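Local coordinates for protein porin (Acinetobacter baumannii AB307-0294, PDB 5DL7) that probably forms a diffusion channel of the OprD porin family across the bacterial outer membrane, with a putative role in taking up small molecules such as vanillate, at residues A[28-33]-A[408-413]; A[314-319]-A[352-357]. One frame throughout, in Å; residues are numbered along the deposited sequence.

Interaction 1 of 2, residues A[28-33]-A[408-413]; sequences RNFYFD and ETRLNV. With C8E ((hydroxyethyloxy)tri(ethyloxy)octane), chain K.
Phe-30 and Asn-412, a non-hydrogen-bonded pair of two antiparallel strands, lie side by side on the buried face, and the amide nitrogen ND2 of Asn-412 sits over the centre of the Phe-30 ring, 3.3 Å above its plane, while OD1 is held by Arg-389 of the next strand. This is the tight side. Beside it, Phe-32 lies along Arg-410, CE2 3.7 Å from NE, with ring and guanidinium planes 30° apart. Arg-410, its chain extended from CG to NE, grips Glu-408 side-on: NE and NH2 both donate to OE2, each at 2.8 Å, in the guanidinium plane. The other oxygen, OE1, goes to Arg-34 and Ser-309.

The opposite face is looser and partly exposed. Tyr-31 and Leu-411 meet at CD2 and CD1, 3.9 Å apart, and a detergent molecule drapes across them: its C16 lies over the Tyr-31 ring, offset toward the rim, and its O21 donates to Asn-29 OD1 at 3.1 Å, an oxygen that also accepts from Trp-49 NE1 on strand 46-58. Farther along, water 1 bridges Asp-33 OD2 and Thr-409 OG1, while Asp-33 OD1 forms a salt bridge with Arg-47.

Six N-H···O=C bonds join strand 22-36 to strand 406-418, closing the barrel. Detergent on one face and a buried arginine–carboxylate pair on the other are consistent with a membrane-facing exterior and a polar, charged lumen.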
ATOM      1  N   ARG A  28      15.010   5.261   8.753  1.00 32.04           N
ATOM      2  CA  ARG A  28      13.781   6.044   8.443  1.00 34.32           C
ATOM      3  C   ARG A  28      13.355   6.853   9.630  1.00 34.97           C
ATOM      4  O   ARG A  28      13.410   6.353  10.754  1.00 38.41           O
ATOM      5  CB  ARG A  28      12.634   5.077   8.178  1.00 33.60           C
ATOM      6  CG  ARG A  28      12.913   4.040   7.136  1.00 35.92           C
ATOM      7  CD  ARG A  28      12.142   4.537   5.837  1.00 53.30           C
ATOM      8  NE  ARG A  28      10.886   4.092   6.071  1.00 39.46           N
ATOM      9  CZ  ARG A  28       9.579   4.393   5.763  1.00 37.16           C
ATOM     10  NH1 ARG A  28       8.829   3.569   6.387  1.00 32.05           N
ATOM     11  NH2 ARG A  28       8.990   5.255   5.009  1.00 37.97           N
ATOM     12  N   ASN A  29      13.048   8.122   9.442  1.00 30.14           N
ATOM     13  CA  ASN A  29      12.469   8.970  10.449  1.00 29.36           C
ATOM     14  C   ASN A  29      11.096   9.400   9.836  1.00 29.79           C
ATOM     15  O   ASN A  29      11.100   9.811   8.658  1.00 29.16           O
ATOM     16  CB  ASN A  29      13.323  10.161  10.592  1.00 32.62           C
ATOM     17  CG  ASN A  29      12.878  11.015  11.747  1.00 39.04           C
ATOM     18  OD1 ASN A  29      11.951  11.740  11.655  1.00 40.73           O
ATOM     19  ND2 ASN A  29      13.479  10.830  12.873  1.00 42.99           N
ATOM     20  N   PHE A  30      10.034   9.130  10.536  1.00 28.75           N
ATOM     21  CA  PHE A  30       8.632   9.287  10.021  1.00 27.42           C
ATOM     22  C   PHE A  30       7.812  10.066  11.086  1.00 26.64           C
ATOM     23  O   PHE A  30       7.638   9.605  12.173  1.00 27.30           O
ATOM     24  CB  PHE A  30       8.130   7.922   9.800  1.00 25.96           C
ATOM     25  CG  PHE A  30       6.910   7.793   8.911  1.00 27.64           C
ATOM     26  CD1 PHE A  30       5.850   8.755   8.865  1.00 27.75           C
ATOM     27  CD2 PHE A  30       6.695   6.587   8.189  1.00 28.25           C
ATOM     28  CE1 PHE A  30       4.738   8.633   8.024  1.00 26.58           C
ATOM     29  CE2 PHE A  30       5.575   6.449   7.318  1.00 26.60           C
ATOM     30  CZ  PHE A  30       4.596   7.463   7.234  1.00 27.88           C
ATOM     31  N   TYR A  31       7.285  11.197  10.699  1.00 27.51           N
ATOM     32  CA  TYR A  31       6.300  11.901  11.531  1.00 27.11           C
ATOM     33  C   TYR A  31       4.942  11.833  10.843  1.00 26.91           C
ATOM     34  O   TYR A  31       4.882  12.062   9.602  1.00 25.59           O
ATOM     35  CB  TYR A  31       6.699  13.394  11.578  1.00 29.78           C
ATOM     36  CG  TYR A  31       5.715  14.262  12.320  1.00 31.45           C
ATOM     37  CD1 TYR A  31       5.460  14.028  13.687  1.00 35.54           C
ATOM     38  CD2 TYR A  31       4.931  15.209  11.667  1.00 34.63           C
ATOM     39  CE1 TYR A  31       4.550  14.816  14.391  1.00 37.53           C
ATOM     40  CE2 TYR A  31       3.984  15.979  12.366  1.00 36.45           C
ATOM     41  CZ  TYR A  31       3.838  15.773  13.739  1.00 37.79           C
ATOM     42  OH  TYR A  31       2.926  16.518  14.429  1.00 37.20           O
ATOM     43  N   PHE A  32       3.920  11.492  11.597  1.00 25.42           N
ATOM     44  CA  PHE A  32       2.559  11.277  11.046  1.00 26.40           C
ATOM     45  C   PHE A  32       1.613  12.073  11.928  1.00 26.47           C
ATOM     46  O   PHE A  32       1.662  11.954  13.128  1.00 28.94           O
ATOM     47  CB  PHE A  32       2.191   9.797  11.147  1.00 24.69           C
ATOM     48  CG  PHE A  32       0.801   9.442  10.636  1.00 27.49           C
ATOM     49  CD1 PHE A  32      -0.332   9.686  11.423  1.00 27.11           C
ATOM     50  CD2 PHE A  32       0.630   8.840   9.383  1.00 26.93           C
ATOM     51  CE1 PHE A  32      -1.595   9.387  10.977  1.00 29.10           C
ATOM     52  CE2 PHE A  32      -0.657   8.511   8.923  1.00 27.20           C
ATOM     53  CZ  PHE A  32      -1.760   8.817   9.716  1.00 27.20           C
ATOM     54  N   ASP A  33       0.853  12.946  11.288  1.00 26.86           N
ATOM     55  CA  ASP A  33      -0.153  13.744  12.079  1.00 26.97           C
ATOM     56  C   ASP A  33      -1.411  13.777  11.250  1.00 29.85           C
ATOM     57  O   ASP A  33      -1.483  14.588  10.302  1.00 28.19           O
ATOM     58  CB  ASP A  33       0.392  15.142  12.199  1.00 29.57           C
ATOM     59  CG  ASP A  33      -0.652  16.153  12.916  1.00 34.23           C
ATOM     60  OD1 ASP A  33      -1.357  15.629  13.834  1.00 32.71           O
ATOM     61  OD2 ASP A  33      -0.709  17.396  12.503  1.00 35.35           O
ATOM     62  N   GLU A 408      -3.959  16.216   7.257  1.00 24.80           N
ATOM     63  CA  GLU A 408      -3.019  15.117   7.527  1.00 24.34           C
ATOM     64  C   GLU A 408      -1.648  15.552   6.968  1.00 27.45           C
ATOM     65  O   GLU A 408      -1.591  16.077   5.808  1.00 27.07           O
ATOM     66  CB  GLU A 408      -3.501  13.843   6.904  1.00 25.11           C
ATOM     67  CG  GLU A 408      -2.569  12.674   7.036  1.00 24.97           C
ATOM     68  CD  GLU A 408      -3.135  11.298   6.608  1.00 26.04           C
ATOM     69  OE1 GLU A 408      -4.370  11.167   6.608  1.00 26.82           O
ATOM     70  OE2 GLU A 408      -2.290  10.410   6.367  1.00 28.23           O
ATOM     71  N   THR A 409      -0.578  15.365   7.733  1.00 25.64           N
ATOM     72  CA  THR A 409       0.755  15.673   7.309  1.00 25.33           C
ATOM     73  C   THR A 409       1.606  14.364   7.542  1.00 27.05           C
ATOM     74  O   THR A 409       1.406  13.666   8.518  1.00 25.88           O
ATOM     75  CB  THR A 409       1.357  16.730   8.281  1.00 28.69           C
ATOM     76  OG1 THR A 409       0.614  17.931   8.116  1.00 29.80           O
ATOM     77  CG2 THR A 409       2.759  16.929   7.924  1.00 32.33           C
ATOM     78  N   ARG A 410       2.404  13.973   6.579  1.00 25.08           N
ATOM     79  CA  ARG A 410       3.390  12.903   6.777  1.00 24.70           C
ATOM     80  C   ARG A 410       4.735  13.501   6.329  1.00 26.82           C
ATOM     81  O   ARG A 410       4.870  14.060   5.273  1.00 27.51           O
ATOM     82  CB  ARG A 410       3.132  11.646   5.891  1.00 23.77           C
ATOM     83  CG  ARG A 410       1.804  10.995   6.167  1.00 23.22           C
ATOM     84  CD  ARG A 410       1.537   9.743   5.247  1.00 24.69           C
ATOM     85  NE  ARG A 410       0.147   9.329   5.447  1.00 26.82           N
ATOM     86  CZ  ARG A 410      -0.380   8.268   4.859  1.00 26.41           C
ATOM     87  NH1 ARG A 410       0.358   7.498   4.111  1.00 29.51           N
ATOM     88  NH2 ARG A 410      -1.650   8.093   4.912  1.00 25.90           N
ATOM     89  N   LEU A 411       5.764  13.381   7.184  1.00 27.28           N
ATOM     90  CA  LEU A 411       7.120  13.810   6.874  1.00 27.09           C
ATOM     91  C   LEU A 411       8.054  12.610   7.007  1.00 27.53           C
ATOM     92  O   LEU A 411       7.947  11.863   7.977  1.00 29.10           O
ATOM     93  CB  LEU A 411       7.555  14.882   7.839  1.00 30.06           C
ATOM     94  CG  LEU A 411       6.645  16.152   7.901  1.00 30.45           C
ATOM     95  CD1 LEU A 411       7.148  17.113   9.056  1.00 33.30           C
ATOM     96  CD2 LEU A 411       6.479  16.863   6.572  1.00 31.09           C
ATOM     97  N   ASN A 412       8.870  12.430   6.028  1.00 26.86           N
ATOM     98  CA  ASN A 412       9.819  11.342   5.934  1.00 30.86           C
ATOM     99  C   ASN A 412      11.185  11.759   5.671  1.00 31.10           C
ATOM    100  O   ASN A 412      11.458  12.557   4.715  1.00 30.25           O
ATOM    101  CB  ASN A 412       9.408  10.320   4.826  1.00 30.66           C
ATOM    102  CG  ASN A 412       7.992   9.774   5.015  1.00 31.73           C
ATOM    103  OD1 ASN A 412       6.962  10.293   4.554  1.00 32.21           O
ATOM    104  ND2 ASN A 412       7.920   8.689   5.828  1.00 30.75           N
ATOM    105  N   VAL A 413      12.171  11.258   6.406  1.00 30.67           N
ATOM    106  CA  VAL A 413      13.567  11.346   5.986  1.00 33.94           C
ATOM    107  C   VAL A 413      14.127   9.938   6.006  1.00 35.00           C
ATOM    108  O   VAL A 413      14.003   9.247   7.025  1.00 36.04           O
ATOM    109  CB  VAL A 413      14.443  12.285   6.879  1.00 35.41           C
ATOM    110  CG1 VAL A 413      15.830  12.248   6.401  1.00 38.48           C
ATOM    111  CG2 VAL A 413      13.809  13.714   6.934  1.00 37.08           C
TER
HETATM  112  O12 C8E K 510       6.257  16.373  17.700  1.00 63.20           O
HETATM  113  C13 C8E K 510       7.552  16.475  17.157  1.00 55.06           C
HETATM  114  C14 C8E K 510       7.495  16.322  15.645  1.00 58.03           C
HETATM  115  O15 C8E K 510       8.744  16.660  15.032  1.00 58.71           O
HETATM  116  C16 C8E K 510       8.706  16.785  13.589  1.00 54.99           C
HETATM  117  C17 C8E K 510       9.987  16.133  13.143  1.00 56.37           C
HETATM  118  O18 C8E K 510      10.257  16.213  11.745  1.00 64.62           O
HETATM  119  C19 C8E K 510      10.862  14.999  11.265  1.00 58.71           C
HETATM  120  C20 C8E K 510      10.855  14.848   9.748  1.00 54.85           C
HETATM  121  O21 C8E K 510      10.673  13.431   9.351  1.00 49.07           O
HETATM  122  O   HOH W   1      -1.529  17.813   9.991  1.00 29.33           O

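Interaction 2 of 2, residues A[314-319]-A[352-357]; sequences NKDEKV and DIDLLQ
Lys-315 sends CG away from its backbone N (chi1 -175°) and bends only at the last torsion, while Asp-354, also with CG opposite its backbone N (chi1 -174°), runs alongside it in the same direction; the two chains therefore deliver NZ to OD2 at 2.9 Å. The ammonium comes from above the carboxylate plane, and it also bonds Asp-316 OD2 at 2.9 Å. One lysine thus holds two aspartates whose OD2 atoms are 4.2 Å apart, and its charge probably offsets their mutual repulsion. Asp-354 is further fixed through OD1, which accepts from Leu-356 N in an Asx turn, and its own N-H reaches Lys-315 O at 3.0 Å.

At the other end, Lys-318 crosses Asp-352 and donates to OD2 at 2.7 Å, approaching on the anti side. Water 2 donates both to Asp-316 OD2 and to Asp-352 O, tying the turn to the facing backbone.

Between the two salt bridges, Ile-353 supplies the apolar surface, packed on the side chains of Glu-317 and Asn-314: CG1 lies against CD of Glu-317 at 3.5 Å and CG2 on Asn-314 CB at 3.7 Å. Glu-317 OE1 accepts from both N and ND2 of Asn-314, linking the two ends of the type II turn, which is itself closed by Glu-317 N to Asn-314 O. Leu-356 CD2 touches CD of Lys-315.

The turn leads into strand 318-327, which pairs with strand 341-353 on one side and strand 278-288 on the other. Asp-352 and Ile-353 form a G1 beta bulge opposite Phe-363 of strand 363-375, and Asn-314 OD1 reaches out to Asn-186 and Arg-188.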
ATOM      1  N   ASN A 314     -15.922   2.813  -0.981  1.00 19.19           N
ATOM      2  CA  ASN A 314     -17.228   2.490  -0.380  1.00 18.14           C
ATOM      3  C   ASN A 314     -18.195   1.972  -1.393  1.00 19.67           C
ATOM      4  O   ASN A 314     -18.051   2.222  -2.644  1.00 19.99           O
ATOM      5  CB  ASN A 314     -17.745   3.753   0.258  1.00 19.11           C
ATOM      6  CG  ASN A 314     -16.892   4.154   1.430  1.00 23.49           C
ATOM      7  OD1 ASN A 314     -16.895   3.470   2.472  1.00 21.69           O
ATOM      8  ND2 ASN A 314     -16.056   5.191   1.309  1.00 21.33           N
ATOM      9  N   LYS A 315     -19.241   1.315  -0.897  1.00 19.44           N
ATOM     10  CA  LYS A 315     -20.395   0.862  -1.677  1.00 19.29           C
ATOM     11  C   LYS A 315     -20.947   2.072  -2.525  1.00 19.98           C
ATOM     12  O   LYS A 315     -21.209   3.180  -2.026  1.00 19.66           O
ATOM     13  CB  LYS A 315     -21.474   0.289  -0.782  1.00 20.14           C
ATOM     14  CG  LYS A 315     -22.609  -0.284  -1.622  1.00 24.01           C
ATOM     15  CD  LYS A 315     -23.972  -0.341  -1.207  1.00 32.02           C
ATOM     16  CE  LYS A 315     -25.016  -0.867  -2.158  1.00 27.63           C
ATOM     17  NZ  LYS A 315     -25.818   0.115  -2.736  1.00 31.40           N
ATOM     18  N   ASP A 316     -21.055   1.839  -3.810  1.00 20.25           N
ATOM     19  CA  ASP A 316     -21.571   2.749  -4.827  1.00 20.30           C
ATOM     20  C   ASP A 316     -20.805   3.994  -5.097  1.00 21.60           C
ATOM     21  O   ASP A 316     -21.235   4.835  -5.899  1.00 22.31           O
ATOM     22  CB  ASP A 316     -22.991   3.091  -4.557  1.00 23.19           C
ATOM     23  CG  ASP A 316     -23.938   1.822  -4.838  1.00 26.19           C
ATOM     24  OD1 ASP A 316     -23.628   0.805  -5.420  1.00 28.46           O
ATOM     25  OD2 ASP A 316     -25.096   2.159  -4.629  1.00 31.30           O
ATOM     26  N   GLU A 317     -19.607   4.105  -4.505  1.00 20.11           N
ATOM     27  CA  GLU A 317     -18.883   5.392  -4.594  1.00 19.32           C
ATOM     28  C   GLU A 317     -18.323   5.568  -6.012  1.00 21.73           C
ATOM     29  O   GLU A 317     -17.628   4.672  -6.500  1.00 20.70           O
ATOM     30  CB  GLU A 317     -17.773   5.337  -3.614  1.00 19.34           C
ATOM     31  CG  GLU A 317     -16.958   6.606  -3.489  1.00 21.30           C
ATOM     32  CD  GLU A 317     -16.132   6.801  -2.263  1.00 20.80           C
ATOM     33  OE1 GLU A 317     -15.977   5.854  -1.457  1.00 19.84           O
ATOM     34  OE2 GLU A 317     -15.603   7.986  -2.101  1.00 22.03           O
ATOM     35  N   LYS A 318     -18.614   6.739  -6.536  1.00 20.94           N
ATOM     36  CA  LYS A 318     -18.024   7.226  -7.794  1.00 22.25           C
ATOM     37  C   LYS A 318     -16.989   8.210  -7.448  1.00 19.86           C
ATOM     38  O   LYS A 318     -17.241   9.174  -6.676  1.00 22.36           O
ATOM     39  CB  LYS A 318     -19.094   7.906  -8.665  1.00 23.45           C
ATOM     40  CG  LYS A 318     -20.101   6.912  -9.207  1.00 28.56           C
ATOM     41  CD  LYS A 318     -21.070   7.815 -10.016  1.00 35.26           C
ATOM     42  CE  LYS A 318     -22.146   6.995 -10.619  1.00 38.13           C
ATOM     43  NZ  LYS A 318     -23.128   6.821  -9.507  1.00 39.66           N
ATOM     44  N   VAL A 319     -15.792   8.096  -8.026  1.00 19.78           N
ATOM     45  CA  VAL A 319     -14.697   8.952  -7.734  1.00 18.46           C
ATOM     46  C   VAL A 319     -14.076   9.604  -8.972  1.00 21.05           C
ATOM     47  O   VAL A 319     -13.887   8.878  -9.951  1.00 20.29           O
ATOM     48  CB  VAL A 319     -13.550   8.221  -6.990  1.00 20.17           C
ATOM     49  CG1 VAL A 319     -12.422   9.150  -6.522  1.00 20.60           C
ATOM     50  CG2 VAL A 319     -14.020   7.440  -5.745  1.00 20.04           C
ATOM     51  N   ASP A 352     -21.990   9.640  -3.994  1.00 23.14           N
ATOM     52  CA  ASP A 352     -22.933   8.515  -4.052  1.00 23.31           C
ATOM     53  C   ASP A 352     -22.533   7.419  -3.074  1.00 22.83           C
ATOM     54  O   ASP A 352     -23.062   6.290  -3.268  1.00 23.15           O
ATOM     55  CB  ASP A 352     -23.181   7.974  -5.475  1.00 25.68           C
ATOM     56  CG  ASP A 352     -23.699   9.003  -6.507  1.00 40.08           C
ATOM     57  OD1 ASP A 352     -24.357  10.000  -6.050  1.00 44.48           O
ATOM     58  OD2 ASP A 352     -23.450   8.851  -7.810  1.00 45.75           O
ATOM     59  N   ILE A 353     -21.864   7.735  -2.011  1.00 22.27           N
ATOM     60  CA  ILE A 353     -21.447   6.744  -0.943  1.00 19.49           C
ATOM     61  C   ILE A 353     -22.673   6.277  -0.187  1.00 19.21           C
ATOM     62  O   ILE A 353     -23.431   7.077   0.392  1.00 21.19           O
ATOM     63  CB  ILE A 353     -20.456   7.308  -0.066  1.00 20.21           C
ATOM     64  CG1 ILE A 353     -19.147   7.689  -0.798  1.00 22.31           C
ATOM     65  CG2 ILE A 353     -20.186   6.396   1.164  1.00 23.29           C
ATOM     66  CD1 ILE A 353     -18.316   8.579   0.067  1.00 24.79           C
ATOM     67  N   ASP A 354     -22.820   4.923  -0.244  1.00 19.49           N
ATOM     68  CA  ASP A 354     -23.917   4.261   0.460  1.00 20.02           C
ATOM     69  C   ASP A 354     -23.351   3.500   1.651  1.00 19.59           C
ATOM     70  O   ASP A 354     -22.661   2.517   1.485  1.00 21.24           O
ATOM     71  CB  ASP A 354     -24.685   3.321  -0.495  1.00 23.32           C
ATOM     72  CG  ASP A 354     -25.936   2.694   0.110  1.00 24.34           C
ATOM     73  OD1 ASP A 354     -26.131   2.714   1.330  1.00 25.65           O
ATOM     74  OD2 ASP A 354     -26.613   1.975  -0.715  1.00 25.18           O
ATOM     75  N   LEU A 355     -23.714   3.934   2.852  1.00 18.75           N
ATOM     76  CA  LEU A 355     -23.259   3.373   4.117  1.00 18.42           C
ATOM     77  C   LEU A 355     -24.317   2.394   4.706  1.00 20.84           C
ATOM     78  O   LEU A 355     -24.290   2.119   5.938  1.00 22.08           O
ATOM     79  CB  LEU A 355     -22.779   4.402   5.103  1.00 20.68           C
ATOM     80  CG  LEU A 355     -21.605   5.209   4.555  1.00 19.66           C
ATOM     81  CD1 LEU A 355     -21.289   6.271   5.570  1.00 22.16           C
ATOM     82  CD2 LEU A 355     -20.403   4.368   4.257  1.00 21.52           C
ATOM     83  N   LEU A 356     -25.271   2.055   3.872  1.00 19.12           N
ATOM     84  CA  LEU A 356     -26.186   0.857   4.066  1.00 20.85           C
ATOM     85  C   LEU A 356     -27.294   1.098   5.071  1.00 19.73           C
ATOM     86  O   LEU A 356     -28.421   0.572   4.899  1.00 21.75           O
ATOM     87  CB  LEU A 356     -25.471  -0.463   4.482  1.00 23.60           C
ATOM     88  CG  LEU A 356     -24.311  -0.933   3.601  1.00 29.25           C
ATOM     89  CD1 LEU A 356     -23.649  -2.186   4.267  1.00 31.97           C
ATOM     90  CD2 LEU A 356     -24.785  -0.961   2.160  1.00 29.09           C
ATOM     91  N   GLN A 357     -27.034   1.725   6.221  1.00 19.60           N
ATOM     92  CA  GLN A 357     -27.908   1.897   7.342  1.00 21.39           C
ATOM     93  C   GLN A 357     -28.673   3.236   7.358  1.00 21.34           C
ATOM     94  O   GLN A 357     -29.287   3.564   8.381  1.00 23.13           O
ATOM     95  CB  GLN A 357     -27.028   1.624   8.691  1.00 22.58           C
ATOM     96  CG  GLN A 357     -27.823   1.060   9.778  1.00 29.76           C
ATOM     97  CD  GLN A 357     -27.031   0.378  10.902  1.00 30.73           C
ATOM     98  OE1 GLN A 357     -26.234  -0.540  10.460  1.00 37.20           O
ATOM     99  NE2 GLN A 357     -27.109   0.723  12.263  1.00 22.97           N
TER
HETATM  100  O   HOH W   2     -25.550   5.205  -4.267  1.00 28.89           O

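How the interactions relate
Interaction 1 joins the two ends of the chain and interaction 2 lies within the long stretch between them: the order is 28-33, 314-319, 352-357, 408-413. Their centres are 30 Å apart and their nearest atoms about 14 Å, so they do not touch. Both involve strands of the barrel; interaction 1 lies within the wall and interaction 2 where strands pass into loops. Strands 363-375 and 384-395 lead by antiparallel pairing from strand 341-353 to strand 406-418. The roles differ. Residues 28-33 and 408-413 zip the first and last strands together and shut the cylinder, whereas 314-319 and 352-357 join the loop ends of neighbouring strands, apparently at the barrel's rim.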